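Alr1585 protein (PDB 5C2I) is a haem-containing DyP-type (dye-decolorizing) peroxidase that probably uses hydrogen peroxide to oxidise dyes and related substrates. Local coordinates at residues Glu356-Gly359 and His360-Thr363; Phe389-Ile393 and Glu394-Asn398; Phe399-Arg403 and Trp404-Gln408. The protein carries 1 engineered substitution. All coordinates share one frame; numbering follows the deposited sequence.

Interaction 1 (Glu356-Gly359 and His360-Thr363); sequences EERG and HRIT. With EDO (1,2-ethanediol), chain G.
Arg361 runs alongside Arg358, its guanidinium over one face of the other, in a type I beta turn from Arg358 to Arg361 that follows helix 350-358 in the C-terminal part of the DyP-type peroxidase fold and leads to Ile362 of the haem pocket. The backbone N of Arg361 donates to Arg358 O at 3.3 Å. Its side chain stays close to the same oxygen: CB, CG and CD pass alongside it, and a bend at chi3 (-70°) brings NE to donate to Arg358 O at 3.0 Å, close to the guanidinium plane, so one carbonyl takes two N-H groups. CZ sits over the Arg358 guanidinium near its rim, with the planes 43° apart. At the tip, Arg361 NH2 lies 3.4 Å from Arg358 NH2 and donates to a water that donates weakly to Arg358 O. The closeness of the like charges is probably offset by acceptors: Arg358 NH1 reaches Asp229 O, Arg361 NH1 reaches Lys231 O, and another water accepts from both NH2 groups, weakly from Arg361. His360 N donates to Glu357 O, and the His360 ring, ND1 bonded to Asn395 O, lies near the Glu356 and Glu357 carbonyls, CD2 3.3 Å from Glu356 O.

Interaction 2 (Phe389-Ile393 and Glu394-Asn398); sequences FQSNI and ENQFN. With EDO (1,2-ethanediol), chain G.
Gln390 and Gln396 run antiparallel alongside one another where strand 383-390 gives way, through a short loop, to helix 397-405, and each side-chain carbonyl accepts from backbone N-H across the contact, one for Gln390, two weakly for Gln396. This is the tight, buried half of the contact. CG of Gln390 is wedged between its backbone N and carbonyl carbon (chi1 53°), and the bend that follows aims OE1 at Phe397 N, 3.0 Å away and in the carbonyl plane. Gln390 NE2 turns to Tyr253 O. Coming the other way, the extended Gln396 side chain lays its CD against Gln390 CB and brings OE1 to the N-H groups of Ser391 and Asn392, the latter N at 3.0 Å. Gln396 NE2 is held by Arg361 O and Ser236 O. Also on the buried side, Asn398 N reaches Ile393 O at 3.0 Å, and Ile393 CG2 packs on the Asn398 amide, whose OD1 is hydrogen-bonded to Tyr455 OH.

The outer side is looser: the Glu394 carboxylate extends away into an exposed position, and a 1,2-ethanediol, probably from the crystallisation liquor, bridges there, its O1 accepting from Asn395 ND2 at 3.1 Å and donating to Gln396 OE1. A firm point on this more exposed side is Asn392 OD1, which takes the N-H of Asn395, three residues on, at 2.9 Å, the two side chains lying roughly perpendicular. The whole forms a strand-to-helix connection, with Gln396 at the N-cap of a helix that borders the haem pocket of the C-terminal DyP-type peroxidase domain.

Interaction 3 (Phe399-Arg403 and Trp404-Gln408); sequences FMQSR and WANPQ. With HEM (protoporphyrin IX containing Fe), chain E.
Trp404 offers the face of its indole to the edge of Phe399, a T-shaped pair with planes at 85° and Phe399 CE1 3.5 Å from Trp404 NE1. The indole reaches there because its CG leaves beside the backbone N (chi1 -70°), which also sets CB against Met400 O. On a face of the Phe399 ring rests Arg403 CG, over the centre. Next in sequence, Ala405 N donates to Met400 O at 2.9 Å, a nearly straight bond. It spans five residues instead of four, as does Asn406 N to Gln401 O at 2.9 Å: helix 397-405 contains a wider pi-type turn at 400-403. The wide turn lies beside the haem, where Met400 SD comes 3.6 Å from CAC of the porphyrin and Gln401 OE1 touches its CMC methyl at 3.7 Å. The Asn406 side chain returns toward the same turn. Its OD1 accepts from Gln401 NE2 at 3.0 Å, in the Gln401 amide plane, and also takes the N-H of Gln423; Gln401 NE2 has a further acceptor in Ile421 O. At Pro407, which has no N-H to carry the ladder on, the ring covers the preceding turn instead, with CG 3.2 Å from Ser402 O and almost as near Arg403 O.

The three contacts meet around His360. From interaction 1 its ND1 lies 2.7 Å from Asn395 O of interaction 2, a probable hydrogen bond, and one residue on, Arg361 O is 2.7 Å from Gln396 NE2, also a probable hydrogen bond. Toward interaction 3, His360 CE1 packs 3.4 Å from Phe399 CZ and His360 CD2 3.5 Å from Trp404 CZ2, so the imidazole stacks on Phe399 and meets Trp404 with its plane steeply inclined. Interactions 2 and 3 share helix 397-405, and their centres are about 13 Å apart; interactions 1 and 2, about 9 Å apart, also share the ethanediol. Each contributes to the haem pocket: Ile362 from the first, Phe397 from the second, Met400 and Gln401 from the third.

Interaction 1 (Glu356-Gly359 and His360-Thr363)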
loop_
_atom_site.group_PDB
_atom_site.type_symbol
_atom_site.label_atom_id
_atom_site.label_comp_id
_atom_site.label_asym_id
_atom_site.label_seq_id
_atom_site.Cartn_x
_atom_site.Cartn_y
_atom_site.Cartn_z
ATOM N N GLU A 356 40.667 7.577 -24.182
ATOM C CA GLU A 356 39.930 7.817 -25.401
ATOM C C GLU A 356 38.630 7.023 -25.414
ATOM O O GLU A 356 37.569 7.545 -25.755
ATOM C CB GLU A 356 40.824 7.422 -26.588
ATOM C CG GLU A 356 40.401 8.017 -27.892
ATOM C CD GLU A 356 41.377 7.641 -28.994
ATOM O OE1 GLU A 356 42.586 8.026 -28.869
ATOM O OE2 GLU A 356 40.948 6.959 -29.953
ATOM N N GLU A 357 38.708 5.735 -25.052
ATOM C CA GLU A 357 37.492 4.909 -24.925
ATOM C C GLU A 357 36.475 5.552 -23.974
ATOM O O GLU A 357 35.268 5.614 -24.270
ATOM C CB GLU A 357 37.847 3.521 -24.429
ATOM C CG GLU A 357 36.687 2.551 -24.399
ATOM C CD GLU A 357 37.010 1.289 -23.664
ATOM O OE1 GLU A 357 37.795 0.483 -24.208
ATOM O OE2 GLU A 357 36.526 1.137 -22.505
ATOM N N ARG A 358 36.955 6.009 -22.820
ATOM C CA ARG A 358 36.080 6.635 -21.809
ATOM C C ARG A 358 35.463 7.954 -22.290
ATOM O O ARG A 358 34.432 8.383 -21.770
ATOM C CB ARG A 358 36.836 6.822 -20.482
ATOM C CG ARG A 358 37.162 5.522 -19.758
ATOM C CD ARG A 358 38.258 5.717 -18.700
ATOM N NE ARG A 358 37.894 6.713 -17.703
ATOM C CZ ARG A 358 37.123 6.503 -16.636
ATOM N NH1 ARG A 358 36.628 5.312 -16.375
ATOM N NH2 ARG A 358 36.873 7.508 -15.799
ATOM N N GLY A 359 36.094 8.587 -23.293
ATOM C CA GLY A 359 35.612 9.848 -23.828
ATOM C C GLY A 359 34.337 9.686 -24.646
ATOM O O GLY A 359 33.658 10.685 -24.932
ATOM N N HIS A 360 33.972 8.440 -24.979
ATOM C CA HIS A 360 32.747 8.157 -25.704
ATOM C C HIS A 360 31.517 7.981 -24.830
ATOM O O HIS A 360 30.413 7.801 -25.359
ATOM C CB HIS A 360 32.891 6.915 -26.602
ATOM C CG HIS A 360 34.038 6.976 -27.554
ATOM N ND1 HIS A 360 34.139 7.932 -28.550
ATOM C CD2 HIS A 360 35.177 6.246 -27.613
ATOM C CE1 HIS A 360 35.267 7.744 -29.222
ATOM N NE2 HIS A 360 35.923 6.737 -28.654
ATOM N N ARG A 361 31.666 8.037 -23.513
ATOM C CA ARG A 361 30.550 7.791 -22.602
ATOM C C ARG A 361 29.436 8.818 -22.788
ATOM O O ARG A 361 29.689 9.961 -23.180
ATOM C CB ARG A 361 31.029 7.838 -21.134
ATOM C CG ARG A 361 31.826 6.625 -20.651
ATOM C CD ARG A 361 32.293 6.767 -19.198
ATOM N NE ARG A 361 33.339 7.787 -19.075
ATOM C CZ ARG A 361 33.816 8.242 -17.900
ATOM N NH1 ARG A 361 33.345 7.771 -16.763
ATOM N NH2 ARG A 361 34.760 9.172 -17.887
ATOM N N ILE A 362 28.232 8.424 -22.401
ATOM C CA ILE A 362 27.079 9.300 -22.409
ATOM C C ILE A 362 26.447 9.346 -21.013
ATOM O O ILE A 362 26.576 8.422 -20.227
ATOM C CB ILE A 362 26.013 8.820 -23.407
ATOM C CG1 ILE A 362 25.574 7.383 -23.111
ATOM C CG2 ILE A 362 26.542 8.945 -24.846
ATOM C CD1 ILE A 362 24.306 6.972 -23.869
ATOM N N THR A 363 25.773 10.455 -20.717
ATOM C CA THR A 363 25.121 10.628 -19.429
ATOM C C THR A 363 23.618 10.517 -19.659
ATOM O O THR A 363 23.019 11.347 -20.343
ATOM C CB THR A 363 25.504 11.997 -18.854
ATOM O OG1 THR A 363 26.920 12.064 -18.649
ATOM C CG2 THR A 363 24.780 12.297 -17.536
HETATM C C1 EDO G . 34.263 14.638 -26.043
HETATM O O1 EDO G . 33.325 13.864 -26.800
HETATM C C2 EDO G . 35.112 13.855 -25.039
HETATM O O2 EDO G . 34.400 13.039 -24.112
HETATM O O HOH W 1 37.449 10.243 -16.574
HETATM O O HOH W 2 35.523 10.743 -20.233
#

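Interaction 2 (Phe389-Ile393 and Glu394-Asn398)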
loop_
_atom_site.group_PDB
_atom_site.type_symbol
_atom_site.label_atom_id
_atom_site.label_comp_id
_atom_site.label_asym_id
_atom_site.label_seq_id
_atom_site.Cartn_x
_atom_site.Cartn_y
_atom_site.Cartn_z
ATOM N N PHE A 389 22.992 13.257 -22.507
ATOM C CA PHE A 389 23.795 14.445 -22.627
ATOM C C PHE A 389 25.251 14.120 -22.931
ATOM O O PHE A 389 25.774 13.038 -22.550
ATOM C CB PHE A 389 23.694 15.299 -21.355
ATOM C CG PHE A 389 22.392 15.973 -21.182
ATOM C CD1 PHE A 389 22.035 17.080 -21.974
ATOM C CD2 PHE A 389 21.492 15.556 -20.184
ATOM C CE1 PHE A 389 20.796 17.698 -21.795
ATOM C CE2 PHE A 389 20.278 16.181 -20.013
ATOM C CZ PHE A 389 19.923 17.253 -20.809
ATOM N N GLN A 390 25.895 15.044 -23.627
ATOM C CA GLN A 390 27.275 14.910 -24.042
ATOM C C GLN A 390 27.747 16.249 -24.565
ATOM O O GLN A 390 26.928 17.133 -24.870
ATOM C CB GLN A 390 27.445 13.903 -25.147
ATOM C CG GLN A 390 26.534 14.148 -26.345
ATOM C CD GLN A 390 25.388 13.164 -26.400
ATOM O OE1 GLN A 390 25.578 12.013 -26.750
ATOM N NE2 GLN A 390 24.175 13.632 -26.112
ATOM N N SER A 391 29.070 16.421 -24.634
ATOM C CA SER A 391 29.627 17.617 -25.231
ATOM C C SER A 391 29.826 17.488 -26.756
ATOM O O SER A 391 30.067 18.492 -27.434
ATOM C CB SER A 391 30.955 17.973 -24.585
ATOM O OG SER A 391 31.891 16.924 -24.738
ATOM N N ASN A 392 29.768 16.262 -27.275
ATOM C CA ASN A 392 30.057 15.987 -28.676
ATOM C C ASN A 392 29.248 14.775 -29.132
ATOM O O ASN A 392 29.577 13.624 -28.780
ATOM C CB ASN A 392 31.568 15.751 -28.882
ATOM C CG ASN A 392 31.957 15.580 -30.343
ATOM O OD1 ASN A 392 31.259 14.986 -31.123
ATOM N ND2 ASN A 392 33.116 16.052 -30.690
ATOM N N ILE A 393 28.199 15.017 -29.887
ATOM C CA ILE A 393 27.297 13.932 -30.287
ATOM C C ILE A 393 28.010 12.968 -31.204
ATOM O O ILE A 393 27.829 11.736 -31.084
ATOM C CB ILE A 393 25.987 14.464 -30.965
ATOM C CG1 ILE A 393 25.188 15.304 -29.953
ATOM C CG2 ILE A 393 25.128 13.334 -31.494
ATOM C CD1 ILE A 393 24.023 16.054 -30.577
ATOM N N GLU A 394 28.801 13.487 -32.123
ATOM C CA GLU A 394 29.533 12.623 -33.041
ATOM C C GLU A 394 30.426 11.608 -32.313
ATOM O O GLU A 394 30.482 10.407 -32.699
ATOM C CB GLU A 394 30.359 13.443 -34.026
ATOM C CG GLU A 394 31.140 12.654 -35.034
ATOM C CD GLU A 394 31.823 13.618 -36.008
ATOM O OE1 GLU A 394 31.121 14.179 -36.868
ATOM O OE2 GLU A 394 33.038 13.884 -35.850
ATOM N N ASN A 395 31.071 12.071 -31.261
ATOM C CA ASN A 395 31.999 11.257 -30.500
ATOM C C ASN A 395 31.377 10.467 -29.333
ATOM O O ASN A 395 32.000 9.550 -28.791
ATOM C CB ASN A 395 33.098 12.132 -29.936
ATOM C CG ASN A 395 34.271 11.296 -29.443
ATOM O OD1 ASN A 395 34.851 10.559 -30.200
ATOM N ND2 ASN A 395 34.589 11.397 -28.162
ATOM N N GLN A 396 30.131 10.773 -28.979
ATOM C CA GLN A 396 29.472 10.130 -27.830
ATOM C C GLN A 396 28.257 9.318 -28.300
ATOM O O GLN A 396 28.467 8.248 -28.839
ATOM C CB GLN A 396 29.244 11.151 -26.684
ATOM C CG GLN A 396 30.623 11.599 -26.183
ATOM C CD GLN A 396 30.633 12.769 -25.209
ATOM O OE1 GLN A 396 30.786 13.930 -25.604
ATOM N NE2 GLN A 396 30.449 12.472 -23.936
ATOM N N PHE A 397 27.021 9.793 -28.175
ATOM C CA PHE A 397 25.901 8.958 -28.600
ATOM C C PHE A 397 26.074 8.351 -30.015
ATOM O O PHE A 397 25.837 7.151 -30.199
ATOM C CB PHE A 397 24.544 9.649 -28.525
ATOM C CG PHE A 397 23.471 8.862 -29.176
ATOM C CD1 PHE A 397 22.864 7.810 -28.501
ATOM C CD2 PHE A 397 23.109 9.095 -30.492
ATOM C CE1 PHE A 397 21.921 7.006 -29.163
ATOM C CE2 PHE A 397 22.176 8.314 -31.123
ATOM C CZ PHE A 397 21.578 7.265 -30.454
ATOM N N ASN A 398 26.337 9.179 -31.030
ATOM C CA ASN A 398 26.379 8.641 -32.393
ATOM C C ASN A 398 27.458 7.573 -32.540
ATOM O O ASN A 398 27.275 6.584 -33.276
ATOM C CB ASN A 398 26.592 9.730 -33.450
ATOM C CG ASN A 398 25.312 10.456 -33.834
ATOM O OD1 ASN A 398 24.306 10.407 -33.133
ATOM N ND2 ASN A 398 25.365 11.156 -34.948
HETATM C C1 EDO G . 34.263 14.638 -26.043
HETATM O O1 EDO G . 33.325 13.864 -26.800
HETATM C C2 EDO G . 35.112 13.855 -25.039
HETATM O O2 EDO G . 34.400 13.039 -24.112
#

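Interaction 3 (Phe399-Arg403 and Trp404-Gln408)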
loop_
_atom_site.group_PDB
_atom_site.type_symbol
_atom_site.label_atom_id
_atom_site.label_comp_id
_atom_site.label_asym_id
_atom_site.label_seq_id
_atom_site.Cartn_x
_atom_site.Cartn_y
_atom_site.Cartn_z
ATOM N N PHE A 399 28.595 7.818 -31.897
ATOM C CA PHE A 399 29.726 6.883 -31.884
ATOM C C PHE A 399 29.329 5.558 -31.236
ATOM O O PHE A 399 29.559 4.505 -31.802
ATOM C CB PHE A 399 30.902 7.523 -31.158
ATOM C CG PHE A 399 32.214 6.843 -31.385
ATOM C CD1 PHE A 399 32.561 5.705 -30.652
ATOM C CD2 PHE A 399 33.141 7.371 -32.284
ATOM C CE1 PHE A 399 33.788 5.082 -30.856
ATOM C CE2 PHE A 399 34.376 6.766 -32.461
ATOM C CZ PHE A 399 34.688 5.589 -31.779
ATOM N N MET A 400 28.671 5.640 -30.078
ATOM C CA MET A 400 28.288 4.485 -29.327
ATOM C C MET A 400 27.320 3.610 -30.152
ATOM O O MET A 400 27.507 2.385 -30.244
ATOM C CB MET A 400 27.684 4.904 -28.009
ATOM C CG MET A 400 27.379 3.803 -27.045
ATOM S SD MET A 400 26.810 4.460 -25.465
ATOM C CE MET A 400 28.360 5.036 -24.802
ATOM N N GLN A 401 26.302 4.238 -30.745
ATOM C CA GLN A 401 25.328 3.490 -31.561
ATOM C C GLN A 401 25.985 2.936 -32.829
ATOM O O GLN A 401 25.842 1.735 -33.144
ATOM C CB GLN A 401 24.147 4.375 -31.931
ATOM C CG GLN A 401 23.031 3.658 -32.688
ATOM C CD GLN A 401 22.137 2.835 -31.792
ATOM O OE1 GLN A 401 21.614 3.321 -30.777
ATOM N NE2 GLN A 401 21.967 1.580 -32.137
ATOM N N SER A 402 26.656 3.806 -33.574
ATOM C CA SER A 402 27.081 3.463 -34.919
ATOM C C SER A 402 28.363 2.640 -34.991
ATOM O O SER A 402 28.513 1.817 -35.898
ATOM C CB SER A 402 27.174 4.725 -35.800
ATOM O OG SER A 402 28.320 5.505 -35.478
ATOM N N ARG A 403 29.283 2.864 -34.058
ATOM C CA ARG A 403 30.592 2.209 -34.095
ATOM C C ARG A 403 30.699 1.046 -33.135
ATOM O O ARG A 403 31.545 0.157 -33.308
ATOM C CB ARG A 403 31.701 3.236 -33.803
ATOM C CG ARG A 403 31.659 4.479 -34.712
ATOM C CD ARG A 403 32.408 4.278 -36.005
ATOM N NE ARG A 403 33.844 3.982 -35.809
ATOM C CZ ARG A 403 34.852 4.862 -35.906
ATOM N NH1 ARG A 403 34.624 6.141 -36.197
ATOM N NH2 ARG A 403 36.110 4.449 -35.698
ATOM N N TRP A 404 29.912 1.058 -32.074
ATOM C CA TRP A 404 29.969 0.005 -31.039
ATOM C C TRP A 404 28.763 -0.941 -31.095
ATOM O O TRP A 404 28.926 -2.136 -31.370
ATOM C CB TRP A 404 30.129 0.612 -29.641
ATOM C CG TRP A 404 31.499 1.228 -29.416
ATOM C CD1 TRP A 404 32.592 1.182 -30.268
ATOM C CD2 TRP A 404 31.955 1.891 -28.221
ATOM N NE1 TRP A 404 33.654 1.826 -29.685
ATOM C CE2 TRP A 404 33.288 2.248 -28.426
ATOM C CE3 TRP A 404 31.350 2.210 -27.009
ATOM C CZ2 TRP A 404 34.055 2.915 -27.433
ATOM C CZ3 TRP A 404 32.089 2.901 -26.038
ATOM C CH2 TRP A 404 33.421 3.244 -26.258
ATOM N N ALA A 405 27.572 -0.410 -30.882
ATOM C CA ALA A 405 26.374 -1.239 -30.847
ATOM C C ALA A 405 26.045 -1.933 -32.177
ATOM O O ALA A 405 25.842 -3.151 -32.212
ATOM C CB ALA A 405 25.184 -0.456 -30.317
ATOM N N ASN A 406 26.002 -1.187 -33.260
ATOM C CA ASN A 406 25.587 -1.748 -34.540
ATOM C C ASN A 406 26.554 -2.735 -35.193
ATOM O O ASN A 406 26.108 -3.764 -35.679
ATOM C CB ASN A 406 25.280 -0.627 -35.540
ATOM C CG ASN A 406 24.074 0.209 -35.143
ATOM O OD1 ASN A 406 23.331 -0.114 -34.216
ATOM N ND2 ASN A 406 23.882 1.297 -35.866
ATOM N N PRO A 407 27.873 -2.442 -35.202
ATOM C CA PRO A 407 28.695 -3.260 -36.094
ATOM C C PRO A 407 28.909 -4.701 -35.623
ATOM O O PRO A 407 29.126 -4.958 -34.426
ATOM C CB PRO A 407 30.042 -2.542 -36.099
ATOM C CG PRO A 407 29.707 -1.113 -35.772
ATOM C CD PRO A 407 28.599 -1.233 -34.762
ATOM N N GLN A 408 28.876 -5.626 -36.584
ATOM C CA GLN A 408 29.105 -7.048 -36.233
ATOM C C GLN A 408 30.552 -7.305 -35.773
ATOM O O GLN A 408 30.784 -8.273 -35.086
ATOM C CB GLN A 408 28.693 -7.999 -37.351
ATOM C CG GLN A 408 29.596 -7.894 -38.554
ATOM C CD GLN A 408 29.518 -9.061 -39.560
ATOM O OE1 GLN A 408 28.537 -9.243 -40.246
ATOM N NE2 GLN A 408 30.614 -9.803 -39.687
HETATM C CHA HEM E . 23.099 0.371 -19.751
HETATM C CHB HEM E . 18.694 -0.967 -21.186
HETATM C CHC HEM E . 19.105 1.909 -25.057
HETATM C CHD HEM E . 23.594 3.020 -23.717
HETATM C C1A HEM E . 21.869 -0.262 -19.814
HETATM C C2A HEM E . 21.395 -1.228 -18.877
HETATM C C3A HEM E . 20.162 -1.600 -19.284
HETATM C C4A HEM E . 19.866 -0.851 -20.445
HETATM C CMA HEM E . 19.223 -2.571 -18.620
HETATM C CAA HEM E . 22.121 -1.761 -17.635
HETATM C CBA HEM E . 21.953 -0.988 -16.324
HETATM C CGA HEM E . 22.486 0.406 -16.509
HETATM O O1A HEM E . 23.717 0.675 -16.386
HETATM O O2A HEM E . 21.687 1.300 -16.794
HETATM C C1B HEM E . 18.427 -0.247 -22.350
HETATM C C2B HEM E . 17.183 -0.312 -23.069
HETATM C C3B HEM E . 17.274 0.505 -24.107
HETATM C C4B HEM E . 18.636 1.042 -24.064
HETATM C CMB HEM E . 16.009 -1.133 -22.665
HETATM C CAB HEM E . 16.286 0.893 -25.146
HETATM C CBB HEM E . 14.954 0.826 -24.978
HETATM C C1C HEM E . 20.405 2.440 -25.070
HETATM C C2C HEM E . 20.974 3.173 -26.090
HETATM C C3C HEM E . 22.260 3.465 -25.713
HETATM C C4C HEM E . 22.444 2.918 -24.438
HETATM C CMC HEM E . 20.326 3.640 -27.361
HETATM C CAC HEM E . 23.310 4.172 -26.444
HETATM C CBC HEM E . 23.493 4.249 -27.739
HETATM C C1D HEM E . 23.731 2.453 -22.451
HETATM C C2D HEM E . 24.945 2.652 -21.667
HETATM C C3D HEM E . 24.837 1.886 -20.590
HETATM C C4D HEM E . 23.504 1.257 -20.713
HETATM C CMD HEM E . 26.139 3.532 -21.998
HETATM C CAD HEM E . 25.829 1.790 -19.466
HETATM C CBD HEM E . 26.938 0.761 -19.717
HETATM C CGD HEM E . 27.894 0.769 -18.570
HETATM O O1D HEM E . 28.094 -0.310 -18.018
HETATM O O2D HEM E . 28.491 1.828 -18.173
HETATM N NA HEM E . 20.955 -0.097 -20.812
HETATM N NB HEM E . 19.253 0.495 -23.017
HETATM N NC HEM E . 21.333 2.198 -24.099
HETATM N ND HEM E . 22.923 1.551 -21.887
HETATM FE FE HEM E . 21.159 1.017 -22.454
HETATM O O HOH W 3 20.158 2.905 -21.506
#